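Local coordinates for peptide ABC transporter, peptide-binding protein (Thermus thermophilus, PDB 2D5W) that binds oligopeptides, here a pentapeptide, and probably passes them to an ABC transporter for uptake into the cell, at residues A91-D95 / M207-G211; L332-R337 / Y370-K376; F47-S51 / W593-Y598; A12-P16 / F251-T255; P143-Y147 / N483-G487. All blocks are in the same frame, centred on the assembly; numbering follows the deposited sequence.

Interaction 1 of 5, residues A91-D95 / M207-G211; sequences AKWSD and MVYSG
With S94 OG held between its own backbone N and carbonyl carbon (chi1 57°), the hydroxyl meets the backbone N of Y209, while W93, its CG anti to the carbonyl carbon (chi1 -66°), sets the six-membered part of its indole beside V208 and S210. Two loops of the family 5 solute-binding fold meet here, one leading from strand 78-86 to helix 101-112, the other running into strand 213-219; they pass nearly antiparallel but form no regular strands. Y209 N donates to S94 OG (2.8 Å, 163°), and S94 N returns a weak, bent bond to Y209 O (2.7 Å). V208 CG2 packs 3.7 Å from W93 CE3, the two side chains crossing at about a right angle, and S210 CB lies 3.7 Å from W93 CZ3. Indole NE1 is hydrogen-bonded to D103, and the rings of H160 and Y156 also meet the indole. A leucine at W93 would probably open a gap beside V208 CG2 and S210 CB and leave the D103 carboxylate without its indole mate. The other methyl of V208, CG1, touches D95 OD2 at 3.5 Å, an oxygen also hydrogen-bonded to H160. Water 1 bridges the backbones, donating to K92 O (2.8 Å) and S210 O (3.0 Å).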
# COMPACT_ATOMS: atom_id res chain seq x y z
N ALA A 91 -7.33 23.43 14.07
CA ALA A 91 -6.55 22.62 13.13
C ALA A 91 -5.66 23.60 12.38
O ALA A 91 -6.15 24.51 11.72
CB ALA A 91 -7.48 21.90 12.17
N LYS A 92 -4.35 23.41 12.48
CA LYS A 92 -3.41 24.32 11.83
C LYS A 92 -2.20 23.67 11.18
O LYS A 92 -1.71 22.63 11.63
CB LYS A 92 -2.89 25.35 12.84
CG LYS A 92 -3.96 26.24 13.45
CD LYS A 92 -3.34 27.31 14.35
CE LYS A 92 -4.42 28.10 15.07
NZ LYS A 92 -5.44 28.64 14.13
N TRP A 93 -1.72 24.30 10.12
CA TRP A 93 -0.52 23.84 9.43
C TRP A 93 0.67 24.23 10.31
O TRP A 93 0.56 25.11 11.18
CB TRP A 93 -0.40 24.50 8.06
CG TRP A 93 -1.48 24.12 7.09
CD1 TRP A 93 -2.55 24.89 6.71
CD2 TRP A 93 -1.61 22.88 6.39
NE1 TRP A 93 -3.33 24.20 5.80
CE2 TRP A 93 -2.78 22.96 5.59
CE3 TRP A 93 -0.85 21.70 6.36
CZ2 TRP A 93 -3.20 21.91 4.77
CZ3 TRP A 93 -1.28 20.65 5.54
CH2 TRP A 93 -2.44 20.77 4.76
N SER A 94 1.81 23.59 10.08
CA SER A 94 3.01 23.85 10.87
C SER A 94 3.56 25.27 10.75
O SER A 94 4.39 25.68 11.56
CB SER A 94 4.10 22.83 10.52
OG SER A 94 4.40 22.86 9.14
N ASP A 95 3.11 26.02 9.74
CA ASP A 95 3.57 27.40 9.58
C ASP A 95 2.62 28.37 10.27
O ASP A 95 2.78 29.59 10.18
CB ASP A 95 3.71 27.77 8.09
CG ASP A 95 2.40 27.67 7.33
OD1 ASP A 95 1.37 27.29 7.92
OD2 ASP A 95 2.42 27.98 6.11
N MET A 207 7.30 22.29 1.81
CA MET A 207 6.00 21.90 2.34
C MET A 207 5.76 22.33 3.78
O MET A 207 6.68 22.75 4.49
CB MET A 207 5.83 20.38 2.25
CG MET A 207 5.49 19.86 0.86
SD MET A 207 3.86 20.40 0.29
CE MET A 207 2.79 19.28 1.22
N VAL A 208 4.49 22.23 4.19
CA VAL A 208 4.09 22.50 5.56
C VAL A 208 3.37 21.23 6.00
O VAL A 208 2.95 20.42 5.16
CB VAL A 208 3.19 23.74 5.72
CG1 VAL A 208 4.00 24.99 5.38
CG2 VAL A 208 1.96 23.62 4.85
N TYR A 209 3.22 21.06 7.31
CA TYR A 209 2.69 19.83 7.89
C TYR A 209 1.51 20.00 8.83
O TYR A 209 1.44 20.97 9.57
CB TYR A 209 3.86 19.15 8.58
CG TYR A 209 5.05 19.02 7.64
CD1 TYR A 209 5.11 17.96 6.73
CD2 TYR A 209 6.03 20.01 7.56
CE1 TYR A 209 6.10 17.90 5.77
CE2 TYR A 209 7.03 19.96 6.58
CZ TYR A 209 7.06 18.89 5.69
OH TYR A 209 8.02 18.81 4.71
N SER A 210 0.59 19.04 8.81
CA SER A 210 -0.61 19.11 9.64
C SER A 210 -0.64 18.09 10.77
O SER A 210 -1.57 18.10 11.59
CB SER A 210 -1.84 18.87 8.77
OG SER A 210 -1.75 17.58 8.18
N GLY A 211 0.35 17.21 10.82
CA GLY A 211 0.39 16.18 11.84
C GLY A 211 1.07 16.59 13.13
O GLY A 211 1.46 17.74 13.29
O HOH W 1 -2.97 20.42 12.79

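Interaction 2 of 5, residues L332-R337 / Y370-K376; sequences LHALNR and YEFDLKK
Three direct hydrogen bonds cross between the segments, two of them made by H333. H333 ND1 donates to E371 O almost straight (2.8 Å, 173°), the oxygen lying in the imidazole plane and the nitrogen in the carbonyl plane, which fixes the rotation of the ring. H333 O in turn accepts from D373 N at 2.8 Å. R337 NH1 reaches Y370 O at 2.9 Å, with the oxygen near the guanidinium plane but the donor tilted from the carbonyl plane; NH2 of the same arginine is bound to P546 O. Water 3 accepts from both R337 NH1 and Y370 N, a second link between the same two residues.

Aromatic contacts follow. K376 CD covers one face of the H333 ring and Y370 CB the opposite face, both CH-pi, and the Y370 ring turns its edge toward H333 in an offset edge-to-face pair. F372, its CG anti to the backbone N (chi1 177°), lays its ring under N336: the amide is stacked 5° from parallel, its OD1 capping G339 N, and N336 CB sits 3.6 Å from the centroid of the F372 ring.

Apolar contacts are fewer: L332 CD2 on Y370 CD2 (3.6 Å) and A334 CB on L374 CD2 (3.8 Å). The one salt bridge, K376 NZ to the syn lone pair of E371 OE2 (2.7 Å), lies within 370-376 and probably helps keep the lysine chain over H333.

D373 and N336 are N-caps of helices 374-383 and 337-345, so this is a junction of helix ends, the last turn of helix 325-333 meeting the capped start of helix 374-383.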
# COMPACT_ATOMS: atom_id res chain seq x y z
N LEU A 332 2.89 -21.80 -11.02
CA LEU A 332 2.49 -21.97 -9.63
C LEU A 332 2.69 -23.41 -9.14
O LEU A 332 3.09 -23.63 -8.00
CB LEU A 332 1.04 -21.53 -9.41
CG LEU A 332 0.61 -21.37 -7.94
CD1 LEU A 332 1.59 -20.46 -7.21
CD2 LEU A 332 -0.80 -20.82 -7.87
N HIS A 333 2.41 -24.38 -10.01
CA HIS A 333 2.61 -25.79 -9.65
C HIS A 333 4.09 -26.08 -9.41
O HIS A 333 4.44 -27.06 -8.75
CB HIS A 333 2.10 -26.73 -10.75
CG HIS A 333 0.63 -27.01 -10.70
ND1 HIS A 333 0.01 -27.51 -9.58
CD2 HIS A 333 -0.33 -26.91 -11.65
CE1 HIS A 333 -1.28 -27.72 -9.84
NE2 HIS A 333 -1.50 -27.36 -11.09
N ALA A 334 4.96 -25.23 -9.96
CA ALA A 334 6.40 -25.40 -9.80
C ALA A 334 6.97 -24.64 -8.61
O ALA A 334 8.16 -24.74 -8.32
CB ALA A 334 7.11 -24.98 -11.08
N LEU A 335 6.12 -23.87 -7.92
CA LEU A 335 6.56 -23.12 -6.75
C LEU A 335 6.18 -23.92 -5.51
O LEU A 335 5.00 -24.11 -5.22
CB LEU A 335 5.88 -21.74 -6.70
CG LEU A 335 6.07 -20.84 -7.93
CD1 LEU A 335 5.52 -19.46 -7.62
CD2 LEU A 335 7.54 -20.75 -8.31
N ASN A 336 7.18 -24.42 -4.79
CA ASN A 336 6.90 -25.21 -3.60
C ASN A 336 6.61 -24.28 -2.43
O ASN A 336 7.41 -24.13 -1.51
CB ASN A 336 8.09 -26.12 -3.27
CG ASN A 336 7.77 -27.11 -2.18
OD1 ASN A 336 6.65 -27.14 -1.67
ND2 ASN A 336 8.74 -27.93 -1.83
N ARG A 337 5.44 -23.66 -2.48
CA ARG A 337 5.02 -22.71 -1.46
C ARG A 337 4.86 -23.33 -0.08
O ARG A 337 5.28 -22.75 0.92
CB ARG A 337 3.72 -22.03 -1.90
CG ARG A 337 3.86 -21.23 -3.19
CD ARG A 337 2.53 -20.67 -3.64
NE ARG A 337 1.60 -21.73 -4.00
CZ ARG A 337 0.28 -21.60 -4.02
NH1 ARG A 337 -0.49 -22.63 -4.35
NH2 ARG A 337 -0.28 -20.44 -3.69
N TYR A 370 -3.39 -24.81 -6.02
CA TYR A 370 -2.39 -25.38 -6.91
C TYR A 370 -1.23 -25.94 -6.10
O TYR A 370 -0.32 -25.22 -5.70
CB TYR A 370 -1.89 -24.30 -7.87
CG TYR A 370 -2.97 -23.78 -8.79
CD1 TYR A 370 -3.14 -24.32 -10.07
CD2 TYR A 370 -3.83 -22.76 -8.38
CE1 TYR A 370 -4.14 -23.85 -10.91
CE2 TYR A 370 -4.83 -22.28 -9.22
CZ TYR A 370 -4.98 -22.83 -10.49
OH TYR A 370 -5.95 -22.35 -11.33
N GLU A 371 -1.27 -27.25 -5.87
CA GLU A 371 -0.23 -27.90 -5.09
C GLU A 371 1.09 -27.98 -5.86
O GLU A 371 1.11 -27.85 -7.08
CB GLU A 371 -0.68 -29.32 -4.69
CG GLU A 371 -0.60 -30.36 -5.81
CD GLU A 371 -1.75 -30.31 -6.79
OE1 GLU A 371 -2.56 -29.35 -6.75
OE2 GLU A 371 -1.85 -31.24 -7.62
N PHE A 372 2.18 -28.17 -5.13
CA PHE A 372 3.49 -28.30 -5.74
C PHE A 372 3.54 -29.63 -6.48
O PHE A 372 3.42 -30.69 -5.87
CB PHE A 372 4.57 -28.25 -4.66
CG PHE A 372 5.96 -28.44 -5.20
CD1 PHE A 372 6.47 -27.58 -6.17
CD2 PHE A 372 6.77 -29.46 -4.73
CE1 PHE A 372 7.75 -27.75 -6.67
CE2 PHE A 372 8.06 -29.64 -5.22
CZ PHE A 372 8.55 -28.78 -6.20
N ASP A 373 3.68 -29.57 -7.80
CA ASP A 373 3.74 -30.77 -8.63
C ASP A 373 4.43 -30.44 -9.94
O ASP A 373 3.80 -29.90 -10.86
CB ASP A 373 2.33 -31.29 -8.91
CG ASP A 373 2.33 -32.65 -9.58
OD1 ASP A 373 3.25 -32.93 -10.38
OD2 ASP A 373 1.40 -33.44 -9.31
N LEU A 374 5.71 -30.77 -10.04
CA LEU A 374 6.47 -30.48 -11.25
C LEU A 374 5.94 -31.23 -12.47
O LEU A 374 6.06 -30.75 -13.59
CB LEU A 374 7.95 -30.80 -11.02
CG LEU A 374 8.63 -29.95 -9.95
CD1 LEU A 374 10.09 -30.35 -9.83
CD2 LEU A 374 8.52 -28.47 -10.30
N LYS A 375 5.36 -32.41 -12.25
CA LYS A 375 4.82 -33.18 -13.36
C LYS A 375 3.67 -32.43 -14.03
O LYS A 375 3.58 -32.37 -15.25
CB LYS A 375 4.33 -34.55 -12.88
CG LYS A 375 5.44 -35.48 -12.42
CD LYS A 375 4.90 -36.83 -11.98
CE LYS A 375 4.17 -37.54 -13.11
NZ LYS A 375 5.06 -37.80 -14.27
N LYS A 376 2.79 -31.85 -13.21
CA LYS A 376 1.67 -31.09 -13.75
C LYS A 376 2.17 -29.86 -14.50
O LYS A 376 1.64 -29.52 -15.56
CB LYS A 376 0.71 -30.67 -12.63
CG LYS A 376 -0.16 -31.80 -12.11
CD LYS A 376 -1.23 -31.28 -11.16
CE LYS A 376 -2.17 -32.39 -10.72
NZ LYS A 376 -3.25 -31.89 -9.83
O HOH W 2 2.28 -24.36 -5.07
O HOH W 3 -3.22 -22.05 -4.92

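Interaction 3 of 5, residues F47-S51 / W593-Y598; sequences FNADS and WDQAKY
D50 and A49 meet Y598 directly. The phenol OH donates to D50 OD2 at 2.6 Å, approaching from above the carboxylate plane (42° out of it), while the same oxygen lies near the plane of the tyrosine ring, at its edge. A49 CB sits over one face of that ring, 4.0 Å from the Y598 centroid, a CH-pi contact. K597 CG covers the opposite face, so the ring is clasped between a residue of the turn and its own chain neighbour.

W593 completes the first shell with the six-membered part of its indole. CZ3 of W593 comes within 3.5 Å of D50 OD1, CE3 lies 4.0 Å from A49 CB, and CH2 lies 3.9 Å from N48 CB, so three residues of the turn share its rim. The indole is held from outside by E581, hydrogen-bonded to NE1, and by W577, whose ring meets it edge to face.

The turn is shaped by N48. N48 OD1 takes a weak bond from D50 N and a further one from Q52 N, and S51 N donates to N48 O at 2.9 Å. Within 593-598, Y598 N donates to Q595 O, 3.0 Å away, in the short 3-10 turn that presents the tyrosine.

N48 to S51 thus form a type I beta turn between strands 45-47 and 53-55, joined to a segment close to the C-terminus, more than 540 residues on.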
# COMPACT_ATOMS: atom_id res chain seq x y z
N PHE A 47 -8.52 6.01 12.23
CA PHE A 47 -9.03 4.65 12.44
C PHE A 47 -8.08 4.04 13.47
O PHE A 47 -6.89 3.86 13.19
CB PHE A 47 -9.01 3.86 11.13
CG PHE A 47 -9.94 2.67 11.14
CD1 PHE A 47 -9.43 1.37 11.04
CD2 PHE A 47 -11.32 2.84 11.23
CE1 PHE A 47 -10.29 0.27 11.03
CE2 PHE A 47 -12.18 1.74 11.22
CZ PHE A 47 -11.67 0.46 11.12
N ASN A 48 -8.59 3.74 14.66
CA ASN A 48 -7.74 3.22 15.72
C ASN A 48 -7.50 1.71 15.75
O ASN A 48 -7.99 0.97 14.90
CB ASN A 48 -8.25 3.70 17.09
CG ASN A 48 -9.61 3.13 17.46
OD1 ASN A 48 -9.97 2.03 17.05
ND2 ASN A 48 -10.36 3.87 18.27
N ALA A 49 -6.72 1.28 16.73
CA ALA A 49 -6.36 -0.13 16.88
C ALA A 49 -7.56 -1.03 17.15
O ALA A 49 -7.49 -2.24 16.92
CB ALA A 49 -5.32 -0.29 17.98
N ASP A 50 -8.64 -0.45 17.66
CA ASP A 50 -9.86 -1.19 17.95
C ASP A 50 -10.76 -1.22 16.72
O ASP A 50 -11.93 -1.60 16.81
CB ASP A 50 -10.60 -0.56 19.13
CG ASP A 50 -9.94 -0.86 20.47
OD1 ASP A 50 -10.14 -0.08 21.42
OD2 ASP A 50 -9.23 -1.89 20.57
N SER A 51 -10.22 -0.80 15.58
CA SER A 51 -10.95 -0.77 14.32
C SER A 51 -12.18 0.13 14.38
O SER A 51 -13.26 -0.23 13.92
CB SER A 51 -11.36 -2.19 13.92
OG SER A 51 -10.22 -3.00 13.73
N TRP A 593 -2.89 2.20 25.23
CA TRP A 593 -3.09 1.02 24.40
C TRP A 593 -2.11 -0.07 24.80
O TRP A 593 -1.03 0.23 25.30
CB TRP A 593 -2.88 1.37 22.92
CG TRP A 593 -3.71 2.51 22.44
CD1 TRP A 593 -3.41 3.84 22.51
CD2 TRP A 593 -5.03 2.43 21.89
NE1 TRP A 593 -4.46 4.59 22.04
CE2 TRP A 593 -5.47 3.75 21.65
CE3 TRP A 593 -5.89 1.37 21.57
CZ2 TRP A 593 -6.72 4.05 21.11
CZ3 TRP A 593 -7.14 1.66 21.04
CH2 TRP A 593 -7.55 2.99 20.81
N ASP A 594 -2.49 -1.32 24.59
CA ASP A 594 -1.60 -2.44 24.88
C ASP A 594 -1.57 -3.33 23.65
O ASP A 594 -2.62 -3.75 23.15
CB ASP A 594 -2.05 -3.25 26.09
CG ASP A 594 -1.04 -4.32 26.46
OD1 ASP A 594 0.02 -3.98 27.03
OD2 ASP A 594 -1.28 -5.51 26.15
N GLN A 595 -0.37 -3.64 23.19
CA GLN A 595 -0.18 -4.45 22.00
C GLN A 595 -0.69 -5.89 22.05
O GLN A 595 -1.13 -6.43 21.04
CB GLN A 595 1.30 -4.46 21.63
CG GLN A 595 1.61 -5.16 20.33
CD GLN A 595 0.97 -4.47 19.15
OE1 GLN A 595 1.48 -3.47 18.65
NE2 GLN A 595 -0.15 -5.00 18.70
N ALA A 596 -0.64 -6.51 23.23
CA ALA A 596 -1.04 -7.90 23.39
C ALA A 596 -2.34 -8.34 22.70
O ALA A 596 -2.33 -9.29 21.92
CB ALA A 596 -1.11 -8.25 24.87
N LYS A 597 -3.44 -7.65 22.98
CA LYS A 597 -4.73 -8.03 22.42
C LYS A 597 -4.86 -7.97 20.90
O LYS A 597 -5.79 -8.55 20.34
CB LYS A 597 -5.84 -7.18 23.06
CG LYS A 597 -5.79 -5.71 22.68
CD LYS A 597 -6.91 -4.92 23.35
CE LYS A 597 -6.70 -4.83 24.85
NZ LYS A 597 -5.44 -4.10 25.19
N TYR A 598 -3.94 -7.28 20.24
CA TYR A 598 -4.00 -7.16 18.78
C TYR A 598 -2.96 -8.03 18.09
O TYR A 598 -2.94 -8.13 16.86
CB TYR A 598 -3.76 -5.71 18.36
CG TYR A 598 -4.57 -4.70 19.14
CD1 TYR A 598 -5.95 -4.61 18.98
CD2 TYR A 598 -3.96 -3.85 20.05
CE1 TYR A 598 -6.70 -3.69 19.71
CE2 TYR A 598 -4.69 -2.93 20.79
CZ TYR A 598 -6.06 -2.85 20.61
OH TYR A 598 -6.78 -1.95 21.36

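Interaction 4 of 5, residues A12-P16 / F251-T255; sequences ASQEP and FIQNT
The phenyl ring of F251 has the side chain of E15 over one face, with CG 3.7 Å from the F251 centroid in a CH-pi contact and the carboxylate plane only 9° from parallel to the ring, stacked on its CD2 side. E15 reaches this place with CG anti to its backbone N (chi1 -175°) and an extended chain, and its OE2 goes on to bind W218 NE1 and G221 N, which helps hold the carboxylate flat. Around the rest of the ring, A12 CB approaches F251 CD1 at 3.9 Å and P16 CD approaches F251 CZ at 3.8 Å. Q14 O comes to 3.1 Å from F251 CD1; this carbonyl oxygen is buried here and has no polar partner in the model.

The backbones meet where parallel strands 7-12 and 246-251, neighbours in a five-stranded mixed sheet, come to their ends. A12 and F251 form a parallel bridge, with their side chains on the same face. I252 N donates to A12 O (3.0 Å, 170°), nearly along the C=O axis. Beyond the bridge the chains stay together through CA-H...O contacts, S13 CA to I252 O at 3.2 Å and Q253 CA to S13 O at 3.5 Å.

N254 then caps the start of helix 255-264, and T255, its first residue, places CG2 3.8 Å from S13 CB. The S13 hydroxyl is bound to S274 O. Q14, whose side chain leaves the contact, hydrogen-bonds through OE1 to S443 and through NE2 to the backbone of the bound peptide.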
# COMPACT_ATOMS: atom_id res chain seq x y z
N ALA A 12 13.64 1.11 9.59
CA ALA A 12 12.91 0.64 8.41
C ALA A 12 13.89 0.11 7.37
O ALA A 12 15.04 0.52 7.32
CB ALA A 12 12.09 1.79 7.82
N SER A 13 13.41 -0.81 6.53
CA SER A 13 14.25 -1.40 5.50
C SER A 13 13.98 -0.86 4.10
O SER A 13 14.58 -1.31 3.12
CB SER A 13 14.10 -2.93 5.49
OG SER A 13 12.76 -3.30 5.22
N GLN A 14 13.06 0.10 4.00
CA GLN A 14 12.72 0.73 2.73
C GLN A 14 12.57 2.22 2.99
O GLN A 14 12.18 2.63 4.08
CB GLN A 14 11.41 0.15 2.18
CG GLN A 14 11.55 -1.32 1.81
CD GLN A 14 10.27 -1.93 1.30
OE1 GLN A 14 9.38 -1.24 0.81
NE2 GLN A 14 10.17 -3.25 1.40
N GLU A 15 12.89 3.02 1.98
CA GLU A 15 12.83 4.47 2.10
C GLU A 15 11.89 5.08 1.05
O GLU A 15 11.86 4.64 -0.09
CB GLU A 15 14.23 5.05 1.92
CG GLU A 15 14.35 6.55 2.14
CD GLU A 15 15.79 7.04 2.12
OE1 GLU A 15 16.71 6.19 2.14
OE2 GLU A 15 16.00 8.27 2.10
N PRO A 16 11.11 6.10 1.44
CA PRO A 16 10.20 6.72 0.47
C PRO A 16 11.00 7.32 -0.69
O PRO A 16 12.06 7.89 -0.48
CB PRO A 16 9.51 7.81 1.28
CG PRO A 16 9.57 7.30 2.68
CD PRO A 16 10.95 6.70 2.77
N PHE A 251 17.01 4.31 7.80
CA PHE A 251 16.84 3.35 6.71
C PHE A 251 18.05 2.47 6.49
O PHE A 251 19.16 2.96 6.26
CB PHE A 251 16.51 4.11 5.42
CG PHE A 251 15.32 5.01 5.56
CD1 PHE A 251 14.05 4.47 5.74
CD2 PHE A 251 15.47 6.39 5.56
CE1 PHE A 251 12.95 5.29 5.93
CE2 PHE A 251 14.37 7.22 5.75
CZ PHE A 251 13.11 6.67 5.94
N ILE A 252 17.83 1.16 6.56
CA ILE A 252 18.87 0.17 6.33
C ILE A 252 18.25 -0.84 5.37
O ILE A 252 17.41 -1.66 5.77
CB ILE A 252 19.30 -0.50 7.66
CG1 ILE A 252 19.83 0.57 8.63
CG2 ILE A 252 20.39 -1.54 7.39
CD1 ILE A 252 20.22 0.04 10.00
N GLN A 253 18.65 -0.77 4.11
CA GLN A 253 18.09 -1.60 3.04
C GLN A 253 18.22 -3.11 3.19
O GLN A 253 17.29 -3.85 2.85
CB GLN A 253 18.67 -1.18 1.69
CG GLN A 253 17.91 -1.75 0.50
CD GLN A 253 18.60 -1.46 -0.82
OE1 GLN A 253 19.26 -0.44 -0.98
NE2 GLN A 253 18.41 -2.35 -1.78
N ASN A 254 19.38 -3.57 3.64
CA ASN A 254 19.56 -5.01 3.81
C ASN A 254 18.89 -5.38 5.13
O ASN A 254 19.28 -4.88 6.19
CB ASN A 254 21.05 -5.36 3.84
CG ASN A 254 21.28 -6.84 4.01
OD1 ASN A 254 21.06 -7.39 5.09
ND2 ASN A 254 21.70 -7.50 2.94
N THR A 255 17.90 -6.25 5.07
CA THR A 255 17.17 -6.61 6.28
C THR A 255 18.01 -7.30 7.34
O THR A 255 17.70 -7.19 8.53
CB THR A 255 15.92 -7.46 5.96
OG1 THR A 255 16.29 -8.62 5.21
CG2 THR A 255 14.90 -6.64 5.17

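Interaction 5 of 5, residues P143-Y147 / N483-G487; sequences PAYYY and NLNTG
Y145 OH has two hydrogen-bond partners, N485 ND2 and D122 OD2 of helix 121-126. N485 ND2 donates to it along a nearly straight line (3.1 Å, 168°), with the phenol oxygen lying in the plane of the N485 amide. The distance from N483 ND2 to Y145 OH is 3.2 Å. The two asparagines come in differently: N483 comes from the opposite direction, its amide plane tilted only 13° from that of the ring, whereas the N485 amide is turned steeply across it.

N483 owes its place to an Asx turn. With CG anti to the backbone N (chi1 179°), its OD1 accepts from N485 N at 2.8 Å, and G487 N donates to N483 O at 2.7 Å, so the 483-487 loop is curled round its first residue and brings both amides to the phenol. This loop, which precedes helix 509-518, meets the one after strand 136-141 of the four-stranded antiparallel sheet. P143, which follows a cis peptide bond, adds a looser contact, its CG 4.2 Å from N485 CB.

A phenylalanine in place of Y145 would probably cost N485 ND2 one of its two acceptors, leaving it S516 O, and D122 OD2 its phenol partner. D122 OD2 is also bound to T486 OG1. R126 makes a cation-pi contact with the Y145 ring.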
# COMPACT_ATOMS: atom_id res chain seq x y z
N PRO A 143 -22.52 6.56 -7.06
CA PRO A 143 -23.19 5.71 -6.07
C PRO A 143 -22.28 5.46 -4.86
O PRO A 143 -21.05 5.46 -4.99
CB PRO A 143 -23.48 4.44 -6.85
CG PRO A 143 -22.29 4.34 -7.75
CD PRO A 143 -22.12 5.77 -8.24
N ALA A 144 -22.89 5.24 -3.71
CA ALA A 144 -22.13 4.98 -2.49
C ALA A 144 -21.72 3.51 -2.41
O ALA A 144 -22.47 2.63 -2.84
CB ALA A 144 -22.97 5.35 -1.27
N TYR A 145 -20.53 3.27 -1.87
CA TYR A 145 -20.01 1.92 -1.69
C TYR A 145 -20.06 1.60 -0.20
O TYR A 145 -20.06 2.50 0.64
CB TYR A 145 -18.57 1.81 -2.20
CG TYR A 145 -18.42 1.83 -3.71
CD1 TYR A 145 -17.16 1.66 -4.30
CD2 TYR A 145 -19.52 2.02 -4.55
CE1 TYR A 145 -17.01 1.67 -5.68
CE2 TYR A 145 -19.37 2.03 -5.93
CZ TYR A 145 -18.12 1.86 -6.49
OH TYR A 145 -18.00 1.88 -7.86
N TYR A 146 -20.07 0.31 0.12
CA TYR A 146 -20.18 -0.14 1.50
C TYR A 146 -19.09 0.36 2.45
O TYR A 146 -19.31 0.42 3.66
CB TYR A 146 -20.23 -1.67 1.55
CG TYR A 146 -18.88 -2.35 1.42
CD1 TYR A 146 -18.18 -2.77 2.55
CD2 TYR A 146 -18.31 -2.57 0.17
CE1 TYR A 146 -16.94 -3.39 2.44
CE2 TYR A 146 -17.06 -3.19 0.05
CZ TYR A 146 -16.39 -3.59 1.19
OH TYR A 146 -15.15 -4.19 1.08
N TYR A 147 -17.93 0.71 1.90
CA TYR A 147 -16.80 1.15 2.71
C TYR A 147 -16.53 2.65 2.76
O TYR A 147 -15.53 3.08 3.33
CB TYR A 147 -15.53 0.44 2.24
CG TYR A 147 -15.17 0.66 0.78
CD1 TYR A 147 -15.02 1.94 0.25
CD2 TYR A 147 -14.89 -0.43 -0.05
CE1 TYR A 147 -14.60 2.13 -1.07
CE2 TYR A 147 -14.47 -0.24 -1.37
CZ TYR A 147 -14.33 1.04 -1.87
OH TYR A 147 -13.89 1.23 -3.16
N ASN A 483 -14.39 -0.73 -13.56
CA ASN A 483 -15.44 -0.75 -12.55
C ASN A 483 -16.68 -0.37 -13.36
O ASN A 483 -16.72 0.70 -13.97
CB ASN A 483 -15.19 0.27 -11.44
CG ASN A 483 -16.28 0.26 -10.40
OD1 ASN A 483 -17.43 0.58 -10.70
ND2 ASN A 483 -15.94 -0.12 -9.18
N LEU A 484 -17.67 -1.24 -13.36
CA LEU A 484 -18.89 -1.02 -14.14
C LEU A 484 -19.82 0.08 -13.64
O LEU A 484 -20.70 0.53 -14.37
CB LEU A 484 -19.66 -2.33 -14.29
CG LEU A 484 -18.86 -3.49 -14.88
CD1 LEU A 484 -19.78 -4.68 -15.08
CD2 LEU A 484 -18.24 -3.07 -16.21
N ASN A 485 -19.63 0.51 -12.40
CA ASN A 485 -20.49 1.55 -11.85
C ASN A 485 -20.07 2.94 -12.32
O ASN A 485 -20.90 3.83 -12.45
CB ASN A 485 -20.46 1.52 -10.33
CG ASN A 485 -20.76 0.15 -9.78
OD1 ASN A 485 -21.66 -0.54 -10.27
ND2 ASN A 485 -20.02 -0.26 -8.76
N THR A 486 -18.78 3.10 -12.57
CA THR A 486 -18.24 4.39 -12.99
C THR A 486 -17.60 4.36 -14.37
O THR A 486 -17.34 5.40 -14.97
CB THR A 486 -17.17 4.88 -12.00
OG1 THR A 486 -16.17 3.86 -11.85
CG2 THR A 486 -17.79 5.19 -10.65
N GLY A 487 -17.35 3.15 -14.88
CA GLY A 487 -16.71 3.02 -16.18
C GLY A 487 -15.22 3.29 -16.11
O GLY A 487 -14.55 3.36 -17.14

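Along the chain, interaction 3 spans most of the sequence, joining residues 47-51 to 593-598 and enclosing interactions 1, 2 and 5. Interaction 4 starts nearer the N-terminus, encloses interaction 1 and crosses interactions 3 and 5; interaction 5 encloses interaction 2 and crosses interaction 1. None of the five touch: interactions 3 and 5 come closest, with nearest atoms about 9 Å apart, while the centres of interactions 1 and 2 lie 52 Å apart. Interaction 4 sits at the ends of strands 7-12 and 246-251 of a five-stranded sheet, and the 207-211 loop of interaction 1 leads into its edge strand 213-219. The contacts thus join sequence-distant segments in separate parts of the chain, and interaction 4 borders the bound peptide.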